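PDB 2PFZ: putative exported protein from Bordetella pertussis Tohama I, which binds pyroglutamic acid as a periplasmic solute receptor and probably delivers it to a tripartite ATP-independent (TRAP) transporter. Local coordinates for residues G110-Q122 / K229-S243. Numbering follows the deposited sequence.
Sequences GMMLLYSVAWPPQ and KKAGAQAEERGWKLS. With PCA (pyroglutamic acid), chain B.
Tyr115 lays one ring face over Ala235: the methyl CB stands 3.6 Å from the ring centroid and 17° off the normal, a CH-pi contact. Chi1 of 72° places CG between the backbone N and the carbonyl carbon of Tyr115, with the ring against the helix. On one side of this pair the backbones come close at Gly232, which, having no side chain, lets Leu114 CG sit 4.0 Å from Gly232 CA. Val117 CG2 packs against the backbone of Gly239, 3.6 Å from Gly239 C. A second CH-pi contact has Ala118 CB over the six-membered ring of Trp240, 3.8 Å from its centroid.

The polar edge uses strand backbone groups. Trp240 NE1 donates to Ser116 O at 2.8 Å, in the carbonyl plane and on a lone pair. Glu236, its chain extended and CG anti to the backbone N, brings OE1 to Ser116 N at 3.0 Å in a nearly straight bond. That oxygen also accepts from a water that donates to Leu114 O, and is hydrogen-bonded to Tyr95 OH of helix 88-107. Farther along, Ser243 OG donates to Ala118 O at 2.7 Å, while Tyr88 OH is its second partner.

Strand 111-118, an outer strand of its antiparallel sheet, thus runs at 21° to segment 229-243 of helix 222-256. Just beyond it one face of the Trp119 ring lies against CD of pyroglutamic acid, so the packing leads directly into the ligand cleft of this DctP-family, periplasmic-binding-protein fold.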
loop_
_atom_site.group_PDB
_atom_site.type_symbol
_atom_site.label_atom_id
_atom_site.label_comp_id
_atom_site.label_asym_id
_atom_site.label_seq_id
_atom_site.Cartn_x
_atom_site.Cartn_y
_atom_site.Cartn_z
ATOM N N GLY A 110 9.796 6.703 18.003
ATOM C CA GLY A 110 11.192 6.817 17.571
ATOM C C GLY A 110 11.489 6.557 16.103
ATOM O O GLY A 110 12.605 6.142 15.771
ATOM N N MET A 111 10.515 6.804 15.219
ATOM C CA MET A 111 10.729 6.626 13.773
ATOM C C MET A 111 10.456 7.886 12.961
ATOM O O MET A 111 9.711 8.772 13.391
ATOM C CB MET A 111 9.874 5.465 13.226
ATOM C CG MET A 111 10.287 4.131 13.812
ATOM S SD MET A 111 9.263 2.776 13.290
ATOM C CE MET A 111 7.908 2.910 14.450
ATOM N N MET A 112 11.072 7.943 11.789
ATOM C CA MET A 112 10.821 8.989 10.807
ATOM C C MET A 112 10.167 8.444 9.554
ATOM O O MET A 112 10.445 7.320 9.138
ATOM C CB MET A 112 12.127 9.647 10.388
ATOM C CG MET A 112 12.925 10.108 11.537
ATOM S SD MET A 112 14.585 10.592 11.056
ATOM C CE MET A 112 14.226 11.449 9.516
ATOM N N LEU A 113 9.320 9.266 8.947
ATOM C CA LEU A 113 8.767 8.963 7.620
ATOM C C LEU A 113 9.698 9.510 6.556
ATOM O O LEU A 113 9.862 10.733 6.419
ATOM C CB LEU A 113 7.380 9.572 7.454
ATOM C CG LEU A 113 6.704 9.434 6.076
ATOM C CD1 LEU A 113 6.527 7.966 5.673
ATOM C CD2 LEU A 113 5.367 10.173 6.075
ATOM N N LEU A 114 10.298 8.625 5.783
ATOM C CA LEU A 114 11.219 9.087 4.748
ATOM C C LEU A 114 10.472 9.461 3.473
ATOM O O LEU A 114 10.636 10.551 2.954
ATOM C CB LEU A 114 12.351 8.079 4.494
ATOM C CG LEU A 114 13.434 8.594 3.526
ATOM C CD1 LEU A 114 14.223 9.746 4.156
ATOM C CD2 LEU A 114 14.364 7.512 3.119
ATOM N N TYR A 115 9.671 8.547 2.958
ATOM C CA TYR A 115 8.799 8.851 1.836
ATOM C C TYR A 115 7.669 7.837 1.764
ATOM O O TYR A 115 7.747 6.793 2.393
ATOM C CB TYR A 115 9.579 8.910 0.548
ATOM C CG TYR A 115 10.073 7.597 -0.009
ATOM C CD1 TYR A 115 11.352 7.116 0.307
ATOM C CD2 TYR A 115 9.284 6.852 -0.909
ATOM C CE1 TYR A 115 11.829 5.937 -0.249
ATOM C CE2 TYR A 115 9.767 5.666 -1.481
ATOM C CZ TYR A 115 11.039 5.218 -1.132
ATOM O OH TYR A 115 11.529 4.047 -1.679
ATOM N N SER A 116 6.608 8.179 1.036
ATOM C CA SER A 116 5.438 7.308 0.938
ATOM C C SER A 116 4.937 7.322 -0.503
ATOM O O SER A 116 4.870 8.398 -1.116
ATOM C CB SER A 116 4.330 7.791 1.885
ATOM O OG SER A 116 3.187 6.913 1.908
ATOM N N VAL A 117 4.651 6.138 -1.063
ATOM C CA VAL A 117 4.112 6.096 -2.411
ATOM C C VAL A 117 2.879 5.228 -2.556
ATOM O O VAL A 117 2.766 4.199 -1.922
ATOM C CB VAL A 117 5.158 5.926 -3.585
ATOM C CG1 VAL A 117 6.664 5.940 -3.154
ATOM C CG2 VAL A 117 4.794 4.857 -4.599
ATOM N N ALA A 118 1.949 5.692 -3.381
ATOM C CA ALA A 118 0.686 4.987 -3.566
ATOM C C ALA A 118 0.845 3.816 -4.516
ATOM O O ALA A 118 1.467 3.944 -5.562
ATOM C CB ALA A 118 -0.380 5.942 -4.115
ATOM N N TRP A 119 0.268 2.681 -4.130
ATOM C CA TRP A 119 -0.015 1.581 -5.049
ATOM C C TRP A 119 -1.083 2.085 -6.034
ATOM O O TRP A 119 -1.779 3.061 -5.750
ATOM C CB TRP A 119 -0.613 0.399 -4.272
ATOM C CG TRP A 119 0.363 -0.436 -3.472
ATOM C CD1 TRP A 119 0.747 -0.237 -2.179
ATOM C CD2 TRP A 119 1.005 -1.622 -3.909
ATOM N NE1 TRP A 119 1.603 -1.235 -1.770
ATOM C CE2 TRP A 119 1.799 -2.094 -2.828
ATOM C CE3 TRP A 119 1.023 -2.322 -5.117
ATOM C CZ2 TRP A 119 2.567 -3.248 -2.919
ATOM C CZ3 TRP A 119 1.795 -3.467 -5.209
ATOM C CH2 TRP A 119 2.548 -3.926 -4.111
ATOM N N PRO A 120 -1.221 1.420 -7.198
ATOM C CA PRO A 120 -2.289 1.790 -8.147
ATOM C C PRO A 120 -3.722 1.574 -7.613
ATOM O O PRO A 120 -3.929 0.906 -6.588
ATOM C CB PRO A 120 -1.986 0.916 -9.358
ATOM C CG PRO A 120 -0.448 0.591 -9.189
ATOM C CD PRO A 120 -0.351 0.364 -7.744
ATOM N N PRO A 121 -4.716 2.193 -8.278
ATOM C CA PRO A 121 -6.095 2.117 -7.789
ATOM C C PRO A 121 -6.615 0.694 -7.687
ATOM O O PRO A 121 -6.358 -0.131 -8.572
ATOM C CB PRO A 121 -6.868 2.918 -8.833
ATOM C CG PRO A 121 -5.843 3.897 -9.364
ATOM C CD PRO A 121 -4.623 3.042 -9.491
ATOM N N GLN A 122 -7.292 0.411 -6.592
ATOM C CA GLN A 122 -7.611 -0.971 -6.241
ATOM C C GLN A 122 -8.883 -1.462 -6.873
ATOM O O GLN A 122 -9.935 -0.835 -6.719
ATOM C CB GLN A 122 -7.725 -1.118 -4.738
ATOM C CG GLN A 122 -6.461 -0.602 -4.018
ATOM C CD GLN A 122 -5.285 -1.564 -4.022
ATOM O OE1 GLN A 122 -4.248 -1.306 -4.652
ATOM N NE2 GLN A 122 -5.411 -2.633 -3.292
ATOM N N LYS A 229 17.783 12.221 3.046
ATOM C CA LYS A 229 16.535 12.941 2.843
ATOM C C LYS A 229 16.335 13.307 1.366
ATOM O O LYS A 229 15.239 13.157 0.830
ATOM C CB LYS A 229 16.449 14.177 3.741
ATOM C CG LYS A 229 16.119 13.861 5.203
ATOM C CD LYS A 229 15.918 15.138 5.994
ATOM C CE LYS A 229 15.172 14.854 7.310
ATOM N NZ LYS A 229 14.604 16.100 7.948
ATOM N N LYS A 230 17.390 13.753 0.694
ATOM C CA LYS A 230 17.248 14.096 -0.732
ATOM C C LYS A 230 16.949 12.872 -1.580
ATOM O O LYS A 230 16.117 12.930 -2.510
ATOM C CB LYS A 230 18.475 14.844 -1.266
ATOM C CG LYS A 230 18.714 16.138 -0.509
ATOM C CD LYS A 230 20.099 16.742 -0.796
ATOM C CE LYS A 230 19.980 17.971 -1.676
ATOM N NZ LYS A 230 21.215 18.821 -1.575
ATOM N N ALA A 231 17.622 11.763 -1.266
ATOM C CA ALA A 231 17.355 10.524 -1.987
ATOM C C ALA A 231 15.891 10.119 -1.744
ATOM O O ALA A 231 15.211 9.649 -2.661
ATOM C CB ALA A 231 18.290 9.433 -1.523
ATOM N N GLY A 232 15.424 10.338 -0.514
ATOM C CA GLY A 232 14.027 10.065 -0.126
ATOM C C GLY A 232 13.023 10.866 -0.941
ATOM O O GLY A 232 12.046 10.298 -1.460
ATOM N N ALA A 233 13.252 12.179 -1.055
ATOM C CA ALA A 233 12.400 13.053 -1.891
ATOM C C ALA A 233 12.357 12.637 -3.357
ATOM O O ALA A 233 11.269 12.595 -3.964
ATOM C CB ALA A 233 12.812 14.547 -1.753
ATOM N N GLN A 234 13.527 12.339 -3.934
ATOM C CA GLN A 234 13.611 11.823 -5.308
ATOM C C GLN A 234 12.814 10.521 -5.429
ATOM O O GLN A 234 12.096 10.332 -6.414
ATOM C CB GLN A 234 15.082 11.604 -5.737
ATOM C CG GLN A 234 15.862 12.919 -5.793
ATOM C CD GLN A 234 17.364 12.777 -6.106
ATOM O OE1 GLN A 234 17.896 11.681 -6.379
ATOM N NE2 GLN A 234 18.053 13.905 -6.060
ATOM N N ALA A 235 12.927 9.643 -4.421
ATOM C CA ALA A 235 12.223 8.331 -4.433
ATOM C C ALA A 235 10.709 8.514 -4.421
ATOM O O ALA A 235 9.985 7.779 -5.109
ATOM C CB ALA A 235 12.651 7.463 -3.250
ATOM N N GLU A 236 10.232 9.470 -3.622
ATOM C CA GLU A 236 8.806 9.761 -3.584
ATOM C C GLU A 236 8.303 10.233 -4.929
ATOM O O GLU A 236 7.276 9.771 -5.375
ATOM C CB GLU A 236 8.440 10.786 -2.529
ATOM C CG GLU A 236 6.933 10.768 -2.212
ATOM C CD GLU A 236 6.593 11.565 -0.983
ATOM O OE1 GLU A 236 6.764 11.033 0.143
ATOM O OE2 GLU A 236 6.118 12.726 -1.135
ATOM N N GLU A 237 9.020 11.170 -5.549
ATOM C CA GLU A 237 8.641 11.709 -6.864
ATOM C C GLU A 237 8.599 10.614 -7.921
ATOM O O GLU A 237 7.601 10.464 -8.649
ATOM C CB GLU A 237 9.621 12.830 -7.288
ATOM C CG GLU A 237 9.321 13.414 -8.676
ATOM C CD GLU A 237 9.615 14.908 -8.805
ATOM O OE1 GLU A 237 9.350 15.671 -7.845
ATOM O OE2 GLU A 237 10.093 15.321 -9.893
ATOM N N ARG A 238 9.685 9.842 -7.985
ATOM C CA ARG A 238 9.812 8.756 -8.947
ATOM C C ARG A 238 8.762 7.669 -8.703
ATOM O O ARG A 238 8.244 7.101 -9.653
ATOM C CB ARG A 238 11.218 8.143 -8.891
ATOM C CG ARG A 238 11.501 7.022 -9.917
ATOM C CD ARG A 238 12.846 6.330 -9.666
ATOM N NE ARG A 238 13.852 7.253 -9.198
ATOM C CZ ARG A 238 14.441 7.264 -7.996
ATOM N NH1 ARG A 238 14.169 6.374 -7.021
ATOM N NH2 ARG A 238 15.332 8.213 -7.789
ATOM N N GLY A 239 8.484 7.358 -7.434
ATOM C CA GLY A 239 7.565 6.260 -7.079
ATOM C C GLY A 239 6.130 6.583 -7.490
ATOM O O GLY A 239 5.424 5.733 -8.066
ATOM N N TRP A 240 5.694 7.807 -7.211
ATOM C CA TRP A 240 4.344 8.215 -7.639
ATOM C C TRP A 240 4.256 8.209 -9.165
ATOM O O TRP A 240 3.246 7.775 -9.738
ATOM C CB TRP A 240 3.974 9.595 -7.077
ATOM C CG TRP A 240 3.562 9.530 -5.645
ATOM C CD1 TRP A 240 4.388 9.468 -4.545
ATOM C CD2 TRP A 240 2.220 9.513 -5.145
ATOM N NE1 TRP A 240 3.634 9.410 -3.394
ATOM C CE2 TRP A 240 2.299 9.432 -3.736
ATOM C CE3 TRP A 240 0.953 9.576 -5.755
ATOM C CZ2 TRP A 240 1.157 9.389 -2.921
ATOM C CZ3 TRP A 240 -0.191 9.527 -4.934
ATOM C CH2 TRP A 240 -0.082 9.444 -3.546
ATOM N N LYS A 241 5.324 8.699 -9.799
ATOM C CA LYS A 241 5.467 8.697 -11.254
ATOM C C LYS A 241 5.321 7.296 -11.845
ATOM O O LYS A 241 4.484 7.071 -12.736
ATOM C CB LYS A 241 6.820 9.333 -11.645
ATOM C CG LYS A 241 7.114 9.422 -13.148
ATOM C CD LYS A 241 8.594 9.821 -13.382
ATOM C CE LYS A 241 8.984 9.784 -14.883
ATOM N NZ LYS A 241 8.009 10.489 -15.784
ATOM N N LEU A 242 6.112 6.347 -11.345
ATOM C CA LEU A 242 6.116 4.987 -11.904
ATOM C C LEU A 242 4.817 4.236 -11.599
ATOM O O LEU A 242 4.361 3.429 -12.412
ATOM C CB LEU A 242 7.336 4.188 -11.438
ATOM C CG LEU A 242 8.724 4.475 -12.083
ATOM C CD1 LEU A 242 9.117 5.996 -12.331
ATOM C CD2 LEU A 242 9.815 3.773 -11.271
ATOM N N SER A 243 4.211 4.532 -10.451
ATOM C CA SER A 243 2.971 3.882 -10.066
ATOM C C SER A 243 1.878 4.228 -11.073
ATOM O O SER A 243 1.218 3.340 -11.612
ATOM C CB SER A 243 2.547 4.333 -8.666
ATOM O OG SER A 243 1.409 3.581 -8.239
HETATM N N PCA B . -0.827 -4.900 -3.758
HETATM C CA PCA B . -0.457 -5.229 -2.367
HETATM C CB PCA B . -1.040 -4.209 -1.389
HETATM C CG PCA B . -1.841 -3.230 -2.227
HETATM C CD PCA B . -1.607 -3.690 -3.636
HETATM O OE PCA B . -2.011 -3.067 -4.630
HETATM C C PCA B . -1.084 -6.569 -2.055
HETATM O O PCA B . -0.704 -7.259 -1.100
HETATM O OXT PCA B . -2.003 -6.974 -2.785
HETATM O O HOH W 1 8.405 12.633 2.022
#